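PDB 4A27: synaptic vesicle membrane protein VAT-1 homolog-like from Homo sapiens, which probably acts as an oxidoreductase of the quinone oxidoreductase branch of the zinc-containing alcohol dehydrogenase family. Local coordinates for residues A130-F135 / R294-K299; A160-T165 / I301-Q306. One frame throughout, in Å; residues are numbered along the deposited sequence.

Contact 1 and contact 2 use the same helix, 290-305, and set two of its turns against two different helices, 124-137 and 154-163. Their centres lie about 11 Å apart, on the same side of the chain's centre. Helices 124-137 and 154-163 also touch each other: A130 CB of contact 1 packs on L162 CD1 of contact 2 at 3.6 Å, and L134 CD1 reaches L162 CB at 3.9 Å. L162 therefore meets both helix 124-137 and helix 290-305, and the three helices close on one another through apolar side chains. The 1,2-ethanediol near contact 1, probably from the crystallisation liquor, lies beside R294, away from the packed helix faces.

Contact 1 (A130-F135 / R294-K299); sequences AYVMLF and RGVVEK. With EDO (1,2-ethanediol), chain E.
The ring of Y131 carries F135, one helical turn later, on one of its faces, with F135 CD2 3.5 Å above the plane and over the ring centre; V296 and K299 of the other helix approach it obliquely. The F135 ring in turn has L134 CB over one face, displaced toward the rim. This is helix-helix packing in the medium-chain dehydrogenase fold: helix 124-137 meets helix 290-305 with the local axes 10.5 Å apart and their directions 102° from each other, nearly perpendicular. Y131 has CG anti to the backbone N (chi1 -169°), which carries the ring toward helix 290-305 and past V296, the two side chains sliding by each other in opposite directions. V296 CG1 lies 3.6 Å from Y131 CD1 and also touches Y131 CB, while its other methyl, CG2, meets V132 CG2 at 3.9 Å. Both methyls of V296 thus touch the Y131 ring, and CG2 reaches V132 as well. A leucine here, lacking the phenol ring, would probably leave V296 CG1 and the K299 methylenes short of packing and F135 without the ring it lies on. Behind the contact, V132 and M133 rest on F278 of strand 274-278, which places helix 124-137 against the parallel sheet. R294 takes no part in this packing; its NH2 donates a hydrogen bond to V108 O. At the outer end of the tyrosine, the K299 chain crosses at about a right angle, bringing its methylene CD to 3.1 Å from Y131 OH, whereas K299 NZ stays 4.0 Å from that same oxygen.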
ATOM      1  N   ALA A 130       0.251  13.056   7.554  1.00 32.45           N
ATOM      2  CA  ALA A 130      -0.756  12.180   8.117  1.00 33.49           C
ATOM      3  C   ALA A 130      -1.730  11.725   7.053  1.00 31.74           C
ATOM      4  O   ALA A 130      -2.023  10.550   6.916  1.00 32.06           O
ATOM      5  CB  ALA A 130      -1.498  12.924   9.241  1.00 28.11           C
ATOM      6  N   TYR A 131      -2.185  12.656   6.243  1.00 33.64           N
ATOM      7  CA  TYR A 131      -3.220  12.350   5.281  1.00 33.91           C
ATOM      8  C   TYR A 131      -2.653  11.428   4.206  1.00 33.36           C
ATOM      9  O   TYR A 131      -3.282  10.415   3.811  1.00 32.14           O
ATOM     10  CB  TYR A 131      -3.765  13.632   4.644  1.00 32.11           C
ATOM     11  CG  TYR A 131      -4.981  13.408   3.847  1.00 34.60           C
ATOM     12  CD1 TYR A 131      -4.922  12.943   2.547  1.00 35.37           C
ATOM     13  CD2 TYR A 131      -6.234  13.612   4.410  1.00 35.21           C
ATOM     14  CE1 TYR A 131      -6.101  12.697   1.818  1.00 41.39           C
ATOM     15  CE2 TYR A 131      -7.369  13.377   3.697  1.00 36.43           C
ATOM     16  CZ  TYR A 131      -7.307  12.915   2.394  1.00 41.55           C
ATOM     17  OH  TYR A 131      -8.504  12.717   1.688  1.00 43.50           O
ATOM     18  N   VAL A 132      -1.454  11.755   3.743  1.00 33.29           N
ATOM     19  CA  VAL A 132      -0.912  11.024   2.637  1.00 36.51           C
ATOM     20  C   VAL A 132      -0.609   9.594   3.063  1.00 37.09           C
ATOM     21  O   VAL A 132      -0.846   8.643   2.280  1.00 33.26           O
ATOM     22  CB  VAL A 132       0.301  11.711   2.006  1.00 39.77           C
ATOM     23  CG1 VAL A 132       0.843  10.821   0.936  1.00 40.93           C
ATOM     24  CG2 VAL A 132      -0.095  13.070   1.394  1.00 38.67           C
ATOM     25  N   MET A 133      -0.102   9.424   4.284  1.00 38.07           N
ATOM     26  CA  MET A 133       0.191   8.078   4.762  1.00 35.28           C
ATOM     27  C   MET A 133      -1.043   7.214   4.887  1.00 38.40           C
ATOM     28  O   MET A 133      -0.996   6.024   4.562  1.00 32.22           O
ATOM     29  CB  MET A 133       0.935   8.117   6.082  1.00 35.75           C
ATOM     30  CG  MET A 133       2.336   8.709   5.970  1.00 37.89           C
ATOM     31  SD  MET A 133       3.331   8.480   7.496  1.00 41.23           S
ATOM     32  CE  MET A 133       2.209   9.336   8.659  1.00 31.86           C
ATOM     33  N   LEU A 134      -2.111   7.788   5.439  1.00 31.36           N
ATOM     34  CA  LEU A 134      -3.286   7.033   5.745  1.00 29.31           C
ATOM     35  C   LEU A 134      -4.111   6.706   4.524  1.00 34.25           C
ATOM     36  O   LEU A 134      -4.711   5.629   4.476  1.00 34.43           O
ATOM     37  CB  LEU A 134      -4.195   7.788   6.722  1.00 30.52           C
ATOM     38  CG  LEU A 134      -3.751   7.886   8.187  1.00 31.97           C
ATOM     39  CD1 LEU A 134      -4.704   8.895   8.957  1.00 28.12           C
ATOM     40  CD2 LEU A 134      -3.631   6.448   8.852  1.00 34.67           C
ATOM     41  N   PHE A 135      -4.184   7.632   3.559  1.00 30.67           N
ATOM     42  CA  PHE A 135      -5.099   7.479   2.459  1.00 37.27           C
ATOM     43  C   PHE A 135      -4.454   7.313   1.090  1.00 40.32           C
ATOM     44  O   PHE A 135      -5.106   6.812   0.203  1.00 40.83           O
ATOM     45  CB  PHE A 135      -6.091   8.643   2.410  1.00 37.47           C
ATOM     46  CG  PHE A 135      -6.861   8.823   3.670  1.00 36.20           C
ATOM     47  CD1 PHE A 135      -7.867   7.912   4.018  1.00 45.75           C
ATOM     48  CD2 PHE A 135      -6.642   9.929   4.497  1.00 35.88           C
ATOM     49  CE1 PHE A 135      -8.618   8.081   5.216  1.00 39.35           C
ATOM     50  CE2 PHE A 135      -7.391  10.116   5.681  1.00 41.66           C
ATOM     51  CZ  PHE A 135      -8.377   9.175   6.035  1.00 39.90           C
ATOM     52  N   ARG A 294      -1.656  19.537  -3.362  1.00 43.55           N
ATOM     53  CA  ARG A 294      -2.679  20.580  -3.337  1.00 38.13           C
ATOM     54  C   ARG A 294      -4.050  19.971  -3.158  1.00 50.08           C
ATOM     55  O   ARG A 294      -4.888  20.536  -2.430  1.00 45.87           O
ATOM     56  CB  ARG A 294      -2.640  21.441  -4.604  1.00 48.39           C
ATOM     57  CG  ARG A 294      -3.671  22.593  -4.631  1.00 50.29           C
ATOM     58  CD  ARG A 294      -3.339  23.684  -5.687  1.00 55.40           C
ATOM     59  NE  ARG A 294      -2.014  24.224  -5.401  1.00 52.00           N
ATOM     60  CZ  ARG A 294      -1.751  25.257  -4.596  1.00 46.71           C
ATOM     61  NH1 ARG A 294      -2.709  25.981  -4.051  1.00 43.21           N
ATOM     62  NH2 ARG A 294      -0.505  25.593  -4.364  1.00 48.52           N
ATOM     63  N   GLY A 295      -4.297  18.852  -3.847  1.00 43.32           N
ATOM     64  CA  GLY A 295      -5.486  18.041  -3.595  1.00 45.31           C
ATOM     65  C   GLY A 295      -5.657  17.638  -2.139  1.00 45.10           C
ATOM     66  O   GLY A 295      -6.722  17.834  -1.563  1.00 45.35           O
ATOM     67  N   VAL A 296      -4.596  17.098  -1.533  1.00 36.35           N
ATOM     68  CA  VAL A 296      -4.613  16.791  -0.095  1.00 34.26           C
ATOM     69  C   VAL A 296      -4.914  18.014   0.764  1.00 33.40           C
ATOM     70  O   VAL A 296      -5.807  17.979   1.618  1.00 38.70           O
ATOM     71  CB  VAL A 296      -3.266  16.167   0.333  1.00 35.01           C
ATOM     72  CG1 VAL A 296      -3.135  16.053   1.883  1.00 28.90           C
ATOM     73  CG2 VAL A 296      -3.111  14.817  -0.380  1.00 36.56           C
ATOM     74  N   VAL A 297      -4.243  19.130   0.501  1.00 41.15           N
ATOM     75  CA  VAL A 297      -4.478  20.357   1.308  1.00 31.25           C
ATOM     76  C   VAL A 297      -5.916  20.869   1.200  1.00 39.83           C
ATOM     77  O   VAL A 297      -6.512  21.318   2.184  1.00 35.76           O
ATOM     78  CB  VAL A 297      -3.522  21.466   0.946  1.00 35.80           C
ATOM     79  CG1 VAL A 297      -3.975  22.779   1.577  1.00 32.39           C
ATOM     80  CG2 VAL A 297      -2.086  21.120   1.375  1.00 33.12           C
ATOM     81  N   GLU A 298      -6.484  20.773   0.008  1.00 35.41           N
ATOM     82  CA  GLU A 298      -7.863  21.210  -0.190  1.00 43.64           C
ATOM     83  C   GLU A 298      -8.826  20.374   0.622  1.00 36.51           C
ATOM     84  O   GLU A 298      -9.716  20.916   1.305  1.00 43.59           O
ATOM     85  CB  GLU A 298      -8.248  21.168  -1.675  1.00 45.43           C
ATOM     86  CG  GLU A 298      -7.588  22.264  -2.497  1.00 61.96           C
ATOM     87  CD  GLU A 298      -7.945  22.199  -4.008  1.00 77.76           C
ATOM     88  OE1 GLU A 298      -8.765  21.344  -4.418  1.00 69.83           O
ATOM     89  OE2 GLU A 298      -7.405  23.013  -4.788  1.00 70.56           O
ATOM     90  N   LYS A 299      -8.631  19.059   0.619  1.00 43.92           N
ATOM     91  CA  LYS A 299      -9.425  18.209   1.492  1.00 41.96           C
ATOM     92  C   LYS A 299      -9.124  18.503   2.989  1.00 46.63           C
ATOM     93  O   LYS A 299     -10.043  18.568   3.790  1.00 41.14           O
ATOM     94  CB  LYS A 299      -9.190  16.720   1.191  1.00 47.02           C
ATOM     95  CG  LYS A 299      -9.601  16.275  -0.232  1.00 50.75           C
ATOM     96  CD  LYS A 299      -9.143  14.802  -0.492  1.00 64.79           C
ATOM     97  CE  LYS A 299      -8.930  14.442  -1.972  1.00 86.19           C
ATOM     98  NZ  LYS A 299      -7.710  13.569  -2.184  1.00 69.81           N
TER
HETATM   99  C1  EDO E1389      -1.496  23.126  -8.609  1.00 73.36           C
HETATM  100  O1  EDO E1389      -0.938  23.462  -7.319  1.00 40.22           O
HETATM  101  C2  EDO E1389      -0.285  22.408  -9.109  1.00 78.01           C
HETATM  102  O2  EDO E1389       0.420  22.596  -7.877  1.00 34.16           O

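Contact 2 (A160-T165 / I301-Q306)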
ATOM      1  N   ALA A 160      -4.416  10.861  14.642  1.00 36.64           N
ATOM      2  CA  ALA A 160      -5.582  10.488  15.503  1.00 32.83           C
ATOM      3  C   ALA A 160      -6.818  11.220  15.054  1.00 36.18           C
ATOM      4  O   ALA A 160      -7.871  10.652  14.978  1.00 34.55           O
ATOM      5  CB  ALA A 160      -5.319  10.776  16.977  1.00 32.45           C
ATOM      6  N   GLN A 161      -6.683  12.490  14.717  1.00 37.63           N
ATOM      7  CA  GLN A 161      -7.841  13.286  14.339  1.00 34.34           C
ATOM      8  C   GLN A 161      -8.394  12.797  12.996  1.00 40.43           C
ATOM      9  O   GLN A 161      -9.592  12.767  12.804  1.00 40.18           O
ATOM     10  CB  GLN A 161      -7.443  14.767  14.205  1.00 35.55           C
ATOM     11  CG  GLN A 161      -7.135  15.409  15.539  1.00 38.34           C
ATOM     12  CD  GLN A 161      -6.802  16.861  15.426  1.00 37.84           C
ATOM     13  OE1 GLN A 161      -7.203  17.516  14.462  1.00 37.34           O
ATOM     14  NE2 GLN A 161      -6.117  17.405  16.437  1.00 34.88           N
ATOM     15  N   LEU A 162      -7.505  12.475  12.048  1.00 32.99           N
ATOM     16  CA  LEU A 162      -7.956  12.024  10.746  1.00 35.63           C
ATOM     17  C   LEU A 162      -8.593  10.634  10.805  1.00 34.93           C
ATOM     18  O   LEU A 162      -9.571  10.384  10.107  1.00 33.94           O
ATOM     19  CB  LEU A 162      -6.826  12.044   9.705  1.00 31.43           C
ATOM     20  CG  LEU A 162      -6.388  13.401   9.252  1.00 30.97           C
ATOM     21  CD1 LEU A 162      -5.030  13.318   8.495  1.00 30.64           C
ATOM     22  CD2 LEU A 162      -7.559  13.973   8.383  1.00 34.42           C
ATOM     23  N   CYS A 163      -8.051   9.735  11.630  1.00 38.50           N
ATOM     24  CA  CYS A 163      -8.699   8.425  11.836  1.00 35.56           C
ATOM     25  C   CYS A 163     -10.165   8.593  12.317  1.00 44.56           C
ATOM     26  O   CYS A 163     -11.046   7.817  11.928  1.00 37.72           O
ATOM     27  CB  CYS A 163      -7.941   7.586  12.846  1.00 34.10           C
ATOM     28  SG  CYS A 163      -6.348   6.944  12.210  1.00 35.33           S
ATOM     29  N   SER A 164     -10.416   9.608  13.143  1.00 37.36           N
ATOM     30  CA  SER A 164     -11.755   9.828  13.677  1.00 44.53           C
ATOM     31  C   SER A 164     -12.740  10.307  12.615  1.00 45.53           C
ATOM     32  O   SER A 164     -13.937  10.307  12.867  1.00 54.00           O
ATOM     33  CB  SER A 164     -11.738  10.798  14.873  1.00 47.54           C
ATOM     34  OG  SER A 164     -11.544  12.140  14.462  1.00 53.76           O
ATOM     35  N   THR A 165     -12.258  10.703  11.441  1.00 42.39           N
ATOM     36  CA  THR A 165     -13.167  11.061  10.321  1.00 42.00           C
ATOM     37  C   THR A 165     -13.658   9.839   9.540  1.00 47.82           C
ATOM     38  O   THR A 165     -14.557   9.961   8.708  1.00 47.86           O
ATOM     39  CB  THR A 165     -12.528  12.066   9.311  1.00 44.75           C
ATOM     40  OG1 THR A 165     -11.346  11.493   8.704  1.00 38.38           O
ATOM     41  CG2 THR A 165     -12.175  13.417   9.999  1.00 45.62           C
ATOM     42  N   ILE A 301      -8.364  21.340   4.290  1.00 41.42           N
ATOM     43  CA  ILE A 301      -9.005  22.622   4.618  1.00 41.17           C
ATOM     44  C   ILE A 301     -10.524  22.455   4.735  1.00 48.93           C
ATOM     45  O   ILE A 301     -11.166  23.083   5.609  1.00 42.38           O
ATOM     46  CB  ILE A 301      -8.621  23.740   3.624  1.00 46.11           C
ATOM     47  CG1 ILE A 301      -7.197  24.233   3.868  1.00 54.87           C
ATOM     48  CG2 ILE A 301      -9.518  24.975   3.795  1.00 49.21           C
ATOM     49  CD1 ILE A 301      -6.735  25.211   2.764  1.00 53.11           C
ATOM     50  N   GLY A 302     -11.092  21.603   3.873  1.00 45.87           N
ATOM     51  CA  GLY A 302     -12.519  21.233   3.971  1.00 48.08           C
ATOM     52  C   GLY A 302     -12.843  20.628   5.330  1.00 45.63           C
ATOM     53  O   GLY A 302     -13.770  21.067   5.973  1.00 45.65           O
ATOM     54  N   LEU A 303     -12.012  19.687   5.801  1.00 35.23           N
ATOM     55  CA  LEU A 303     -12.171  19.110   7.129  1.00 40.84           C
ATOM     56  C   LEU A 303     -12.013  20.167   8.238  1.00 43.83           C
ATOM     57  O   LEU A 303     -12.821  20.201   9.181  1.00 47.30           O
ATOM     58  CB  LEU A 303     -11.163  17.946   7.355  1.00 36.71           C
ATOM     59  CG  LEU A 303     -11.418  16.692   6.512  1.00 44.45           C
ATOM     60  CD1 LEU A 303     -10.309  15.638   6.737  1.00 36.05           C
ATOM     61  CD2 LEU A 303     -12.804  16.088   6.818  1.00 40.39           C
ATOM     62  N   TYR A 304     -10.985  21.024   8.145  1.00 35.71           N
ATOM     63  CA  TYR A 304     -10.812  22.098   9.130  1.00 35.68           C
ATOM     64  C   TYR A 304     -12.082  22.992   9.268  1.00 42.67           C
ATOM     65  O   TYR A 304     -12.513  23.343  10.377  1.00 44.58           O
ATOM     66  CB  TYR A 304      -9.649  22.980   8.766  1.00 38.74           C
ATOM     67  CG  TYR A 304      -9.460  24.136   9.709  1.00 41.32           C
ATOM     68  CD1 TYR A 304      -8.702  23.991  10.870  1.00 45.58           C
ATOM     69  CD2 TYR A 304     -10.021  25.376   9.443  1.00 47.54           C
ATOM     70  CE1 TYR A 304      -8.503  25.036  11.738  1.00 44.31           C
ATOM     71  CE2 TYR A 304      -9.823  26.448  10.320  1.00 47.64           C
ATOM     72  CZ  TYR A 304      -9.048  26.253  11.454  1.00 47.38           C
ATOM     73  OH  TYR A 304      -8.816  27.252  12.341  1.00 49.82           O
ATOM     74  N   ASN A 305     -12.637  23.370   8.130  1.00 41.38           N
ATOM     75  CA  ASN A 305     -13.866  24.207   8.080  1.00 44.77           C
ATOM     76  C   ASN A 305     -15.125  23.531   8.628  1.00 42.20           C
ATOM     77  O   ASN A 305     -16.013  24.197   9.134  1.00 56.50           O
ATOM     78  CB  ASN A 305     -14.105  24.669   6.645  1.00 43.17           C
ATOM     79  CG  ASN A 305     -13.064  25.724   6.184  1.00 42.82           C
ATOM     80  OD1 ASN A 305     -12.365  26.312   6.992  1.00 53.94           O
ATOM     81  ND2 ASN A 305     -12.940  25.913   4.885  1.00 57.55           N
ATOM     82  N   GLN A 306     -15.209  22.216   8.491  1.00 39.61           N
ATOM     83  CA  GLN A 306     -16.251  21.442   9.123  1.00 47.08           C
ATOM     84  C   GLN A 306     -15.927  21.124  10.588  1.00 57.36           C
ATOM     85  O   GLN A 306     -16.688  20.402  11.246  1.00 52.20           O
ATOM     86  CB  GLN A 306     -16.466  20.135   8.363  1.00 50.02           C
ATOM     87  CG  GLN A 306     -16.991  20.304   6.950  1.00 54.25           C
ATOM     88  CD  GLN A 306     -16.999  18.978   6.170  1.00 63.52           C
ATOM     89  OE1 GLN A 306     -16.338  18.017   6.544  1.00 65.32           O
ATOM     90  NE2 GLN A 306     -17.759  18.934   5.088  1.00 87.18           N
TER
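L162 and L303 meet methyl to methyl, L162 CD2 standing 3.6 Å from L303 CD1, with the two side chains crossing at about a right angle. The other methyl of L303, CD2, makes a looser approach of 4.2 Å to T165 CG2, so the leucine spreads its fork between two residues of the facing segment. L303 leaves its backbone already aimed at that segment. L162 starts off at an angle to helix 290-305, and the end of its side chain makes up the distance; its CG lies anti to the carbonyl carbon (chi1 -72°). The backbones remain well separated, the nearest CA atoms being those of T165 and L303, 8.7 Å apart. Helix 154-163 follows strand 145-148 and precedes strand 170-175, neighbours in the parallel sheet, and so forms the connection of a beta-alpha-beta crossover in the Rossmann-type domain. T165 is held in place by its own chain: OG1 donates to L162 O at 2.5 Å, in the carbonyl plane and on a lone pair, and T165 N donates to the same oxygen. With two bonds from one residue on L162 O, the threonine is tied to the residue whose own methyl meets L303, so both partners of L303 are linked to each other. S164 OG similarly donates to Q161 O at 2.6 Å, tilted 28° from the carbonyl plane. Farther out, L162 also rests on A130, Y131 and L134 of helix 124-137. Q161 OE1 accepts from the backbone N of K310, and on the helix of L303 the hydroxyl of Y304 is hydrogen-bonded to E119 OE1.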